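Local coordinates for protein PTS system fructose-like EIIB component 3 (Escherichia coli K12, PDB 4TN5) that probably relays a phosphoryl group, through a phosphocysteine, from its EIIA partner to fructose as it enters the bacterial cell by the phosphotransferase system, at residues A2-V11 against R56-I66; H16-L27 against I84-M95. All coordinates share one frame; numbering follows the deposited sequence.

Contact 1: A2-V11 against R56-I66; sequences AYLVAVTACV and RADVALLITDI
Tyr3 opens the pairing of two parallel strands, 3-9 and 59-64, in a mixed sheet. The guanidinium of Arg56 lies flat over one face of its ring, planes 4° apart and centres 4.2 Å apart, an off-centre cation-pi stack. With CG anti to the backbone N (chi1 -180°), the ring is carried against the guanidinium, crossing the extended arginine chain at a slant; its OH bonds to Ser36, while Arg56 NH2 forms a salt bridge with Asp53. Tyr3 N donates to Asp58 OD2 at 3.0 Å on the carboxylate's anti side, and Tyr3 O accepts from Asp58 N. Were Tyr3 replaced by alanine, the guanidinium would probably lose the flat surface it stacks on, and Ser36 its phenol partner. Leu4 turns CD1 against Val59 CG1 at 3.6 Å, on the face that also carries Ala6 and Thr8. On the other face, both methyls of Val5 meet Ala57 CB. The backbone of Val5 receives an N-H from Leu61 and gives its own to Val59; Val7 is gripped likewise between Leu61 and Ile63. Small Ala6 suits its place under Leu24. Thr8 lays CG2 beside Ile63 CD1 (3.7 Å). Ala9 N donates to Ile63 O at 2.9 Å, and its methyl touches Thr64 OG1 and Ile66 CG1. Mostly apolar side chains line both faces, helices 18-30 and 92-103 covering that of Leu4, Ala6 and Leu61; main-chain bonds satisfy the facing edges, strand 34-41 pairing with the other edge of 3-9, and Cys10, unmodified here and inferred to carry the phosphoryl group, follows at the C-terminal end of the parallel strands.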
loop_
_atom_site.group_PDB
_atom_site.type_symbol
_atom_site.label_atom_id
_atom_site.label_comp_id
_atom_site.label_asym_id
_atom_site.label_seq_id
_atom_site.Cartn_x
_atom_site.Cartn_y
_atom_site.Cartn_z
ATOM N N ALA A 2 20.566 2.301 7.738
ATOM C CA ALA A 2 19.301 2.473 7.035
ATOM C C ALA A 2 18.749 3.865 7.319
ATOM O O ALA A 2 18.999 4.432 8.382
ATOM C CB ALA A 2 18.307 1.408 7.461
ATOM N N TYR A 3 18.002 4.415 6.368
ATOM C CA TYR A 3 17.502 5.779 6.505
ATOM C C TYR A 3 15.980 5.870 6.408
ATOM O O TYR A 3 15.379 5.463 5.415
ATOM C CB TYR A 3 18.161 6.701 5.478
ATOM C CG TYR A 3 17.692 8.132 5.565
ATOM C CD1 TYR A 3 17.823 8.855 6.743
ATOM C CD2 TYR A 3 17.121 8.763 4.469
ATOM C CE1 TYR A 3 17.395 10.165 6.827
ATOM C CE2 TYR A 3 16.691 10.072 4.543
ATOM C CZ TYR A 3 16.829 10.769 5.724
ATOM O OH TYR A 3 16.402 12.074 5.802
ATOM N N LEU A 4 15.372 6.426 7.452
ATOM C CA LEU A 4 13.923 6.499 7.574
ATOM C C LEU A 4 13.442 7.946 7.546
ATOM O O LEU A 4 14.035 8.811 8.182
ATOM C CB LEU A 4 13.496 5.843 8.890
ATOM C CG LEU A 4 12.030 5.895 9.328
ATOM C CD1 LEU A 4 11.247 4.721 8.766
ATOM C CD2 LEU A 4 11.932 5.931 10.845
ATOM N N VAL A 5 12.377 8.214 6.799
ATOM C CA VAL A 5 11.701 9.504 6.897
ATOM C C VAL A 5 10.344 9.293 7.554
ATOM O O VAL A 5 9.729 8.240 7.395
ATOM C CB VAL A 5 11.534 10.202 5.529
ATOM C CG1 VAL A 5 12.893 10.563 4.947
ATOM C CG2 VAL A 5 10.744 9.329 4.569
ATOM N N ALA A 6 9.882 10.284 8.304
ATOM C CA ALA A 6 8.657 10.110 9.071
ATOM C C ALA A 6 7.791 11.359 9.120
ATOM O O ALA A 6 8.288 12.484 9.059
ATOM C CB ALA A 6 8.983 9.645 10.474
ATOM N N VAL A 7 6.487 11.142 9.230
ATOM C CA VAL A 7 5.542 12.228 9.424
ATOM C C VAL A 7 4.583 11.881 10.554
ATOM O O VAL A 7 3.882 10.869 10.499
ATOM C CB VAL A 7 4.729 12.526 8.151
ATOM C CG1 VAL A 7 3.699 13.606 8.431
ATOM C CG2 VAL A 7 5.647 12.945 7.014
ATOM N N THR A 8 4.569 12.715 11.586
ATOM C CA THR A 8 3.625 12.553 12.680
ATOM C C THR A 8 2.571 13.647 12.584
ATOM O O THR A 8 2.900 14.818 12.400
ATOM C CB THR A 8 4.325 12.616 14.049
ATOM O OG1 THR A 8 4.991 13.876 14.191
ATOM C CG2 THR A 8 5.348 11.498 14.170
ATOM N N ALA A 9 1.302 13.269 12.698
ATOM C CA ALA A 9 0.229 14.239 12.525
ATOM C C ALA A 9 -0.905 14.083 13.529
ATOM O O ALA A 9 -1.366 12.975 13.807
ATOM C CB ALA A 9 -0.311 14.182 11.107
ATOM N N CYS A 10 -1.354 15.212 14.062
ATOM C CA CYS A 10 -2.489 15.246 14.973
ATOM C C CYS A 10 -3.207 16.584 14.887
ATOM O O CYS A 10 -2.564 17.630 14.932
ATOM C CB CYS A 10 -2.031 15.033 16.411
ATOM S SG CYS A 10 -3.343 15.378 17.601
ATOM N N VAL A 11 -4.532 16.557 14.768
ATOM C CA VAL A 11 -5.301 17.797 14.790
ATOM C C VAL A 11 -5.240 18.484 16.145
ATOM O O VAL A 11 -5.153 19.707 16.220
ATOM C CB VAL A 11 -6.796 17.602 14.416
ATOM C CG1 VAL A 11 -6.944 17.282 12.951
ATOM C CG2 VAL A 11 -7.452 16.520 15.288
ATOM N N ARG A 56 15.652 9.107 -1.238
ATOM C CA ARG A 56 16.792 8.274 -0.867
ATOM C C ARG A 56 16.530 7.526 0.435
ATOM O O ARG A 56 17.380 6.770 0.909
ATOM C CB ARG A 56 18.061 9.112 -0.742
ATOM C CG ARG A 56 18.104 9.955 0.508
ATOM C CD ARG A 56 19.323 10.847 0.527
ATOM N NE ARG A 56 19.298 11.737 1.679
ATOM C CZ ARG A 56 19.707 11.389 2.894
ATOM N NH1 ARG A 56 20.173 10.167 3.111
ATOM N NH2 ARG A 56 19.649 12.261 3.891
ATOM N N ALA A 57 15.356 7.749 1.015
ATOM C CA ALA A 57 14.945 7.012 2.201
ATOM C C ALA A 57 14.628 5.576 1.812
ATOM O O ALA A 57 14.070 5.324 0.745
ATOM C CB ALA A 57 13.737 7.667 2.843
ATOM N N ASP A 58 14.991 4.638 2.677
ATOM C CA ASP A 58 14.741 3.230 2.405
ATOM C C ASP A 58 13.302 2.856 2.743
ATOM O O ASP A 58 12.758 1.891 2.205
ATOM C CB ASP A 58 15.722 2.354 3.183
ATOM C CG ASP A 58 17.166 2.626 2.810
ATOM O OD1 ASP A 58 17.658 2.004 1.843
ATOM O OD2 ASP A 58 17.809 3.459 3.482
ATOM N N VAL A 59 12.691 3.634 3.631
ATOM C CA VAL A 59 11.314 3.401 4.050
ATOM C C VAL A 59 10.771 4.634 4.770
ATOM O O VAL A 59 11.518 5.360 5.425
ATOM C CB VAL A 59 11.205 2.149 4.959
ATOM C CG1 VAL A 59 12.047 2.321 6.211
ATOM C CG2 VAL A 59 9.753 1.841 5.310
ATOM N N ALA A 60 9.473 4.883 4.624
ATOM C CA ALA A 60 8.826 5.986 5.321
ATOM C C ALA A 60 7.919 5.463 6.429
ATOM O O ALA A 60 7.391 4.357 6.340
ATOM C CB ALA A 60 8.034 6.840 4.342
ATOM N N LEU A 61 7.751 6.252 7.483
ATOM C CA LEU A 61 6.810 5.904 8.540
ATOM C C LEU A 61 5.778 7.009 8.698
ATOM O O LEU A 61 6.119 8.160 8.968
ATOM C CB LEU A 61 7.534 5.651 9.863
ATOM C CG LEU A 61 6.635 5.228 11.029
ATOM C CD1 LEU A 61 5.779 4.034 10.642
ATOM C CD2 LEU A 61 7.464 4.912 12.262
ATOM N N LEU A 62 4.511 6.656 8.520
ATOM C CA LEU A 62 3.437 7.635 8.589
ATOM C C LEU A 62 2.591 7.430 9.836
ATOM O O LEU A 62 1.702 6.579 9.871
ATOM C CB LEU A 62 2.573 7.565 7.328
ATOM C CG LEU A 62 3.363 7.668 6.021
ATOM C CD1 LEU A 62 2.438 7.605 4.817
ATOM C CD2 LEU A 62 4.207 8.936 5.993
ATOM N N ILE A 63 2.886 8.216 10.864
ATOM C CA ILE A 63 2.166 8.142 12.125
ATOM C C ILE A 63 1.099 9.226 12.158
ATOM O O ILE A 63 1.367 10.358 12.554
ATOM C CB ILE A 63 3.119 8.346 13.312
ATOM C CG1 ILE A 63 4.409 7.550 13.097
ATOM C CG2 ILE A 63 2.440 7.958 14.614
ATOM C CD1 ILE A 63 5.460 7.787 14.157
ATOM N N THR A 64 -0.114 8.883 11.741
ATOM C CA THR A 64 -1.156 9.891 11.605
ATOM C C THR A 64 -2.575 9.362 11.783
ATOM O O THR A 64 -2.896 8.242 11.385
ATOM C CB THR A 64 -1.066 10.603 10.241
ATOM O OG1 THR A 64 -2.138 11.546 10.117
ATOM C CG2 THR A 64 -1.146 9.595 9.102
ATOM N N ASP A 65 -3.416 10.190 12.392
ATOM C CA ASP A 65 -4.843 9.927 12.456
ATOM C C ASP A 65 -5.472 10.572 11.233
ATOM O O ASP A 65 -6.397 10.030 10.628
ATOM C CB ASP A 65 -5.442 10.563 13.712
ATOM C CG ASP A 65 -4.703 10.174 14.976
ATOM O OD1 ASP A 65 -4.260 9.011 15.077
ATOM O OD2 ASP A 65 -4.561 11.037 15.868
ATOM N N ILE A 66 -4.938 11.732 10.866
ATOM C CA ILE A 66 -5.557 12.603 9.876
ATOM C C ILE A 66 -5.036 12.409 8.458
ATOM O O ILE A 66 -4.273 11.485 8.176
ATOM C CB ILE A 66 -5.362 14.075 10.261
ATOM C CG1 ILE A 66 -3.888 14.469 10.125
ATOM C CG2 ILE A 66 -5.835 14.300 11.677
ATOM C CD1 ILE A 66 -3.623 15.941 10.336
#

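Contact 2: H16-L27 against I84-M95; sequences HTYMAAERLEKL and IYAFLREPQRVM
Helix 18-30 and the consecutive helices 84-89 and 92-103 pack together on one face of the central sheet, beginning beside the active-site loop. There the edge of Tyr85 points at the face of His16 in a T-shaped pair, ring centroids 5.6 Å apart and planes at 87°; His16 ND1 has a weak hydrogen bond to Ser12. Ile84 reaches in with CD1, which lies 3.2 Å from His16 O and also borders Ala20. Short Ala20 lets the larger side chains approach its helix. Phe87 is a knob in a hole formed by Ala20, Arg23, Leu24 and Leu27: CE2 lies 3.4 Å from Ala20 O, and CZ meets Leu24 CB and Leu27 CD1. Its CG is anti to the backbone N (chi1 174°), directing the ring into that hole. In this alpha/beta fold, the same layer rests on the parallel strands, with Leu24 on Leu61 and Phe87 on Ile63. Arg23 bends at chi2 and chi3; its aliphatic part passes Phe87 in the opposite direction while NE comes 3.7 Å from Pro91 CG. The CD2 methyl of Leu88 lies beside the guanidinium. Pro91, well suited to the break between short helix 84-89 and helix 92-103, sets CB 3.7 Å from Leu27 CD1. Farther along, the flexible selenomethionine side chain of Met95 brings CE tightly against Leu27 CD2, 3.5 Å away, crossing the leucine at about a right angle.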
loop_
_atom_site.group_PDB
_atom_site.type_symbol
_atom_site.label_atom_id
_atom_site.label_comp_id
_atom_site.label_asym_id
_atom_site.label_seq_id
_atom_site.Cartn_x
_atom_site.Cartn_y
_atom_site.Cartn_z
ATOM N N HIS A 16 0.232 15.868 21.015
ATOM C CA HIS A 16 0.158 14.464 20.628
ATOM C C HIS A 16 1.116 14.156 19.482
ATOM O O HIS A 16 1.376 12.993 19.174
ATOM C CB HIS A 16 -1.272 14.093 20.232
ATOM C CG HIS A 16 -2.266 14.245 21.342
ATOM N ND1 HIS A 16 -3.485 14.862 21.169
ATOM C CD2 HIS A 16 -2.218 13.860 22.640
ATOM C CE1 HIS A 16 -4.148 14.851 22.312
ATOM N NE2 HIS A 16 -3.401 14.249 23.220
ATOM N N THR A 17 1.638 15.205 18.854
ATOM C CA THR A 17 2.568 15.047 17.739
ATOM C C THR A 17 4.036 14.907 18.157
ATOM O O THR A 17 4.745 14.037 17.649
ATOM C CB THR A 17 2.411 16.180 16.693
ATOM O OG1 THR A 17 1.260 15.923 15.879
ATOM C CG2 THR A 17 3.635 16.270 15.798
ATOM N N TYR A 18 4.492 15.747 19.082
ATOM C CA TYR A 18 5.917 15.773 19.410
ATOM C C TYR A 18 6.425 14.592 20.223
ATOM O O TYR A 18 7.589 14.217 20.101
ATOM C CB TYR A 18 6.326 17.082 20.076
ATOM C CG TYR A 18 6.178 18.272 19.172
ATOM C CD1 TYR A 18 6.253 18.129 17.791
ATOM C CD2 TYR A 18 6.011 19.545 19.695
ATOM C CE1 TYR A 18 6.130 19.209 16.964
ATOM C CE2 TYR A 18 5.889 20.637 18.873
ATOM C CZ TYR A 18 5.954 20.464 17.507
ATOM O OH TYR A 18 5.835 21.544 16.670
HETATM N N MSE A 19 5.570 14.013 21.058
HETATM C CA MSE A 19 5.973 12.831 21.810
HETATM C C MSE A 19 6.071 11.634 20.870
HETATM O O MSE A 19 6.860 10.716 21.099
HETATM C CB MSE A 19 5.012 12.547 22.966
HETATM C CG MSE A 19 4.958 13.633 24.022
HETATM SE SE MSE A 19 6.658 13.853 24.947
HETATM C CE MSE A 19 6.151 15.290 26.163
ATOM N N ALA A 20 5.273 11.655 19.806
ATOM C CA ALA A 20 5.348 10.625 18.780
ATOM C C ALA A 20 6.683 10.734 18.056
ATOM O O ALA A 20 7.370 9.734 17.843
ATOM C CB ALA A 20 4.195 10.764 17.800
ATOM N N ALA A 21 7.043 11.959 17.686
ATOM C CA ALA A 21 8.325 12.228 17.051
ATOM C C ALA A 21 9.456 11.923 18.024
ATOM O O ALA A 21 10.501 11.401 17.634
ATOM C CB ALA A 21 8.395 13.676 16.597
ATOM N N GLU A 22 9.232 12.251 19.293
ATOM C CA GLU A 22 10.206 12.002 20.348
ATOM C C GLU A 22 10.550 10.524 20.462
ATOM O O GLU A 22 11.718 10.142 20.382
ATOM C CB GLU A 22 9.675 12.508 21.691
ATOM C CG GLU A 22 10.614 12.302 22.873
ATOM C CD GLU A 22 11.883 13.129 22.788
ATOM O OE1 GLU A 22 11.952 14.049 21.946
ATOM O OE2 GLU A 22 12.813 12.863 23.577
ATOM N N ARG A 23 9.524 9.699 20.651
ATOM C CA ARG A 23 9.719 8.267 20.829
ATOM C C ARG A 23 10.409 7.652 19.618
ATOM O O ARG A 23 11.269 6.792 19.764
ATOM C CB ARG A 23 8.386 7.563 21.103
ATOM C CG ARG A 23 8.534 6.089 21.454
ATOM C CD ARG A 23 7.879 5.758 22.790
ATOM N NE ARG A 23 6.427 5.626 22.694
ATOM C CZ ARG A 23 5.576 5.983 23.652
ATOM N NH1 ARG A 23 6.021 6.510 24.780
ATOM N NH2 ARG A 23 4.275 5.819 23.484
ATOM N N LEU A 24 10.050 8.118 18.427
ATOM C CA LEU A 24 10.610 7.566 17.198
ATOM C C LEU A 24 12.088 7.914 17.023
ATOM O O LEU A 24 12.882 7.075 16.600
ATOM C CB LEU A 24 9.815 8.039 15.984
ATOM C CG LEU A 24 10.246 7.416 14.659
ATOM C CD1 LEU A 24 10.093 5.908 14.720
ATOM C CD2 LEU A 24 9.425 7.988 13.527
ATOM N N GLU A 25 12.445 9.154 17.346
ATOM C CA GLU A 25 13.829 9.608 17.249
ATOM C C GLU A 25 14.751 8.726 18.086
ATOM O O GLU A 25 15.874 8.427 17.684
ATOM C CB GLU A 25 13.947 11.068 17.691
ATOM C CG GLU A 25 15.240 11.750 17.266
ATOM C CD GLU A 25 14.993 13.064 16.548
ATOM O OE1 GLU A 25 13.816 13.462 16.427
ATOM O OE2 GLU A 25 15.974 13.692 16.097
ATOM N N LYS A 26 14.264 8.294 19.244
ATOM C CA LYS A 26 15.057 7.441 20.123
ATOM C C LYS A 26 14.823 5.947 19.882
ATOM O O LYS A 26 15.607 5.118 20.325
ATOM C CB LYS A 26 14.878 7.833 21.595
ATOM C CG LYS A 26 14.087 6.855 22.445
ATOM C CD LYS A 26 13.653 7.524 23.736
ATOM C CE LYS A 26 12.465 6.823 24.357
ATOM N NZ LYS A 26 12.177 7.362 25.717
ATOM N N LEU A 27 13.760 5.608 19.158
ATOM C CA LEU A 27 13.614 4.248 18.649
ATOM C C LEU A 27 14.634 4.044 17.540
ATOM O O LEU A 27 15.125 2.937 17.319
ATOM C CB LEU A 27 12.209 4.011 18.087
ATOM C CG LEU A 27 11.050 3.893 19.077
ATOM C CD1 LEU A 27 9.753 3.517 18.380
ATOM C CD2 LEU A 27 11.388 2.893 20.147
ATOM N N ILE A 84 -1.557 7.727 15.536
ATOM C CA ILE A 84 -0.683 8.146 16.630
ATOM C C ILE A 84 -0.906 7.329 17.896
ATOM O O ILE A 84 0.032 6.750 18.444
ATOM C CB ILE A 84 -0.840 9.641 16.973
ATOM C CG1 ILE A 84 -0.044 10.496 15.989
ATOM C CG2 ILE A 84 -0.351 9.922 18.392
ATOM C CD1 ILE A 84 0.142 11.930 16.449
ATOM N N TYR A 85 -2.139 7.264 18.374
ATOM C CA TYR A 85 -2.368 6.558 19.626
ATOM C C TYR A 85 -2.033 5.058 19.525
ATOM O O TYR A 85 -1.836 4.386 20.532
ATOM C CB TYR A 85 -3.769 6.858 20.129
ATOM C CG TYR A 85 -4.230 8.267 20.043
ATOM C CD1 TYR A 85 -3.408 9.348 20.367
ATOM C CD2 TYR A 85 -5.473 8.533 19.531
ATOM C CE1 TYR A 85 -3.875 10.641 20.232
ATOM C CE2 TYR A 85 -5.905 9.809 19.399
ATOM C CZ TYR A 85 -5.125 10.851 19.753
ATOM O OH TYR A 85 -5.633 12.107 19.602
ATOM N N ALA A 86 -1.935 4.550 18.300
ATOM C CA ALA A 86 -1.429 3.195 18.063
ATOM C C ALA A 86 0.093 3.074 18.193
ATOM O O ALA A 86 0.602 2.119 18.786
ATOM C CB ALA A 86 -1.874 2.690 16.711
ATOM N N PHE A 87 0.817 4.031 17.624
ATOM C CA PHE A 87 2.269 4.064 17.751
ATOM C C PHE A 87 2.642 4.278 19.208
ATOM O O PHE A 87 3.631 3.731 19.702
ATOM C CB PHE A 87 2.855 5.186 16.896
ATOM C CG PHE A 87 4.332 5.376 17.078
ATOM C CD1 PHE A 87 5.232 4.539 16.443
ATOM C CD2 PHE A 87 4.820 6.394 17.881
ATOM C CE1 PHE A 87 6.590 4.710 16.606
ATOM C CE2 PHE A 87 6.179 6.568 18.048
ATOM C CZ PHE A 87 7.064 5.726 17.409
ATOM N N LEU A 88 1.835 5.079 19.893
ATOM C CA LEU A 88 2.083 5.356 21.296
ATOM C C LEU A 88 1.897 4.143 22.210
ATOM O O LEU A 88 2.783 3.843 23.017
ATOM C CB LEU A 88 1.264 6.550 21.796
ATOM C CG LEU A 88 1.677 7.925 21.269
ATOM C CD1 LEU A 88 0.953 9.021 22.040
ATOM C CD2 LEU A 88 3.184 8.107 21.359
ATOM N N ARG A 89 0.773 3.434 22.078
ATOM C CA ARG A 89 0.451 2.387 23.054
ATOM C C ARG A 89 1.533 1.331 22.974
ATOM O O ARG A 89 2.088 0.933 23.991
ATOM C CB ARG A 89 -0.953 1.811 22.889
ATOM C CG ARG A 89 -1.160 0.704 21.885
ATOM C CD ARG A 89 -2.646 0.462 21.895
ATOM N NE ARG A 89 -3.366 1.626 21.349
ATOM C CZ ARG A 89 -3.642 1.772 20.055
ATOM N NH1 ARG A 89 -3.277 0.836 19.202
ATOM N NH2 ARG A 89 -4.303 2.821 19.607
ATOM N N GLU A 90 1.834 0.875 21.765
ATOM C CA GLU A 90 2.913 -0.084 21.592
ATOM C C GLU A 90 3.721 0.097 20.311
ATOM O O GLU A 90 3.282 -0.284 19.219
ATOM C CB GLU A 90 2.324 -1.494 21.655
ATOM C CG GLU A 90 3.398 -2.573 21.702
ATOM C CD GLU A 90 2.831 -3.966 21.862
ATOM O OE1 GLU A 90 2.053 -4.397 20.988
ATOM O OE2 GLU A 90 3.162 -4.630 22.869
ATOM N N PRO A 91 4.924 0.665 20.452
ATOM C CA PRO A 91 5.751 1.038 19.303
ATOM C C PRO A 91 6.613 -0.068 18.670
ATOM O O PRO A 91 7.000 0.103 17.517
ATOM C CB PRO A 91 6.640 2.161 19.869
ATOM C CG PRO A 91 6.404 2.176 21.388
ATOM C CD PRO A 91 5.589 0.965 21.727
ATOM N N GLN A 92 6.910 -1.167 19.362
ATOM C CA GLN A 92 7.838 -2.141 18.773
ATOM C C GLN A 92 7.135 -2.841 17.621
ATOM O O GLN A 92 7.748 -3.218 16.620
ATOM C CB GLN A 92 8.367 -3.165 19.782
ATOM C CG GLN A 92 8.973 -4.376 19.060
ATOM C CD GLN A 92 8.797 -5.713 19.749
ATOM O OE1 GLN A 92 9.549 -6.064 20.663
ATOM N NE2 GLN A 92 7.807 -6.478 19.300
ATOM N N ARG A 93 5.828 -2.994 17.764
ATOM C CA ARG A 93 5.007 -3.485 16.678
ATOM C C ARG A 93 5.301 -2.750 15.388
ATOM O O ARG A 93 5.432 -3.356 14.326
ATOM C CB ARG A 93 3.537 -3.265 17.003
ATOM C CG ARG A 93 2.942 -4.265 17.977
ATOM C CD ARG A 93 1.452 -4.368 17.774
ATOM N NE ARG A 93 1.120 -4.229 16.354
ATOM C CZ ARG A 93 -0.112 -4.202 15.843
ATOM N NH1 ARG A 93 -1.178 -4.327 16.610
ATOM N NH2 ARG A 93 -0.283 -4.067 14.543
ATOM N N VAL A 94 5.404 -1.434 15.508
ATOM C CA VAL A 94 5.576 -0.560 14.366
ATOM C C VAL A 94 6.932 -0.722 13.681
ATOM O O VAL A 94 6.990 -0.898 12.467
ATOM C CB VAL A 94 5.369 0.910 14.762
ATOM C CG1 VAL A 94 5.519 1.805 13.550
ATOM C CG2 VAL A 94 4.001 1.091 15.406
HETATM N N MSE A 95 8.024 -0.676 14.440
HETATM C CA MSE A 95 9.340 -0.676 13.800
HETATM C C MSE A 95 9.704 -2.039 13.212
HETATM O O MSE A 95 10.525 -2.121 12.300
HETATM C CB MSE A 95 10.452 -0.227 14.749
HETATM C CG MSE A 95 10.911 -1.291 15.720
HETATM SE SE MSE A 95 12.056 -0.552 17.101
HETATM C CE MSE A 95 10.653 0.027 18.322
#

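From the N terminus, strand 3-9 runs to the active-site loop and on into helix 18-30. Strands 34-41 and 44-46 and helix 51-56 follow before the chain returns with strand 59-64, closing the loop of contact 1 around 44 intervening residues. The helix belongs to contact 2, which closes later, when segment 84-95 follows strand 79-82. Its segments alternate with those of contact 1, so the two loops cross. Contact 1 joins central strands of the sheet; contact 2 joins helices covering one face. They meet around Cys10, where Asp65 OD1 probably accepts a hydrogen bond from Ile84 N and Thr8 packs against Thr17.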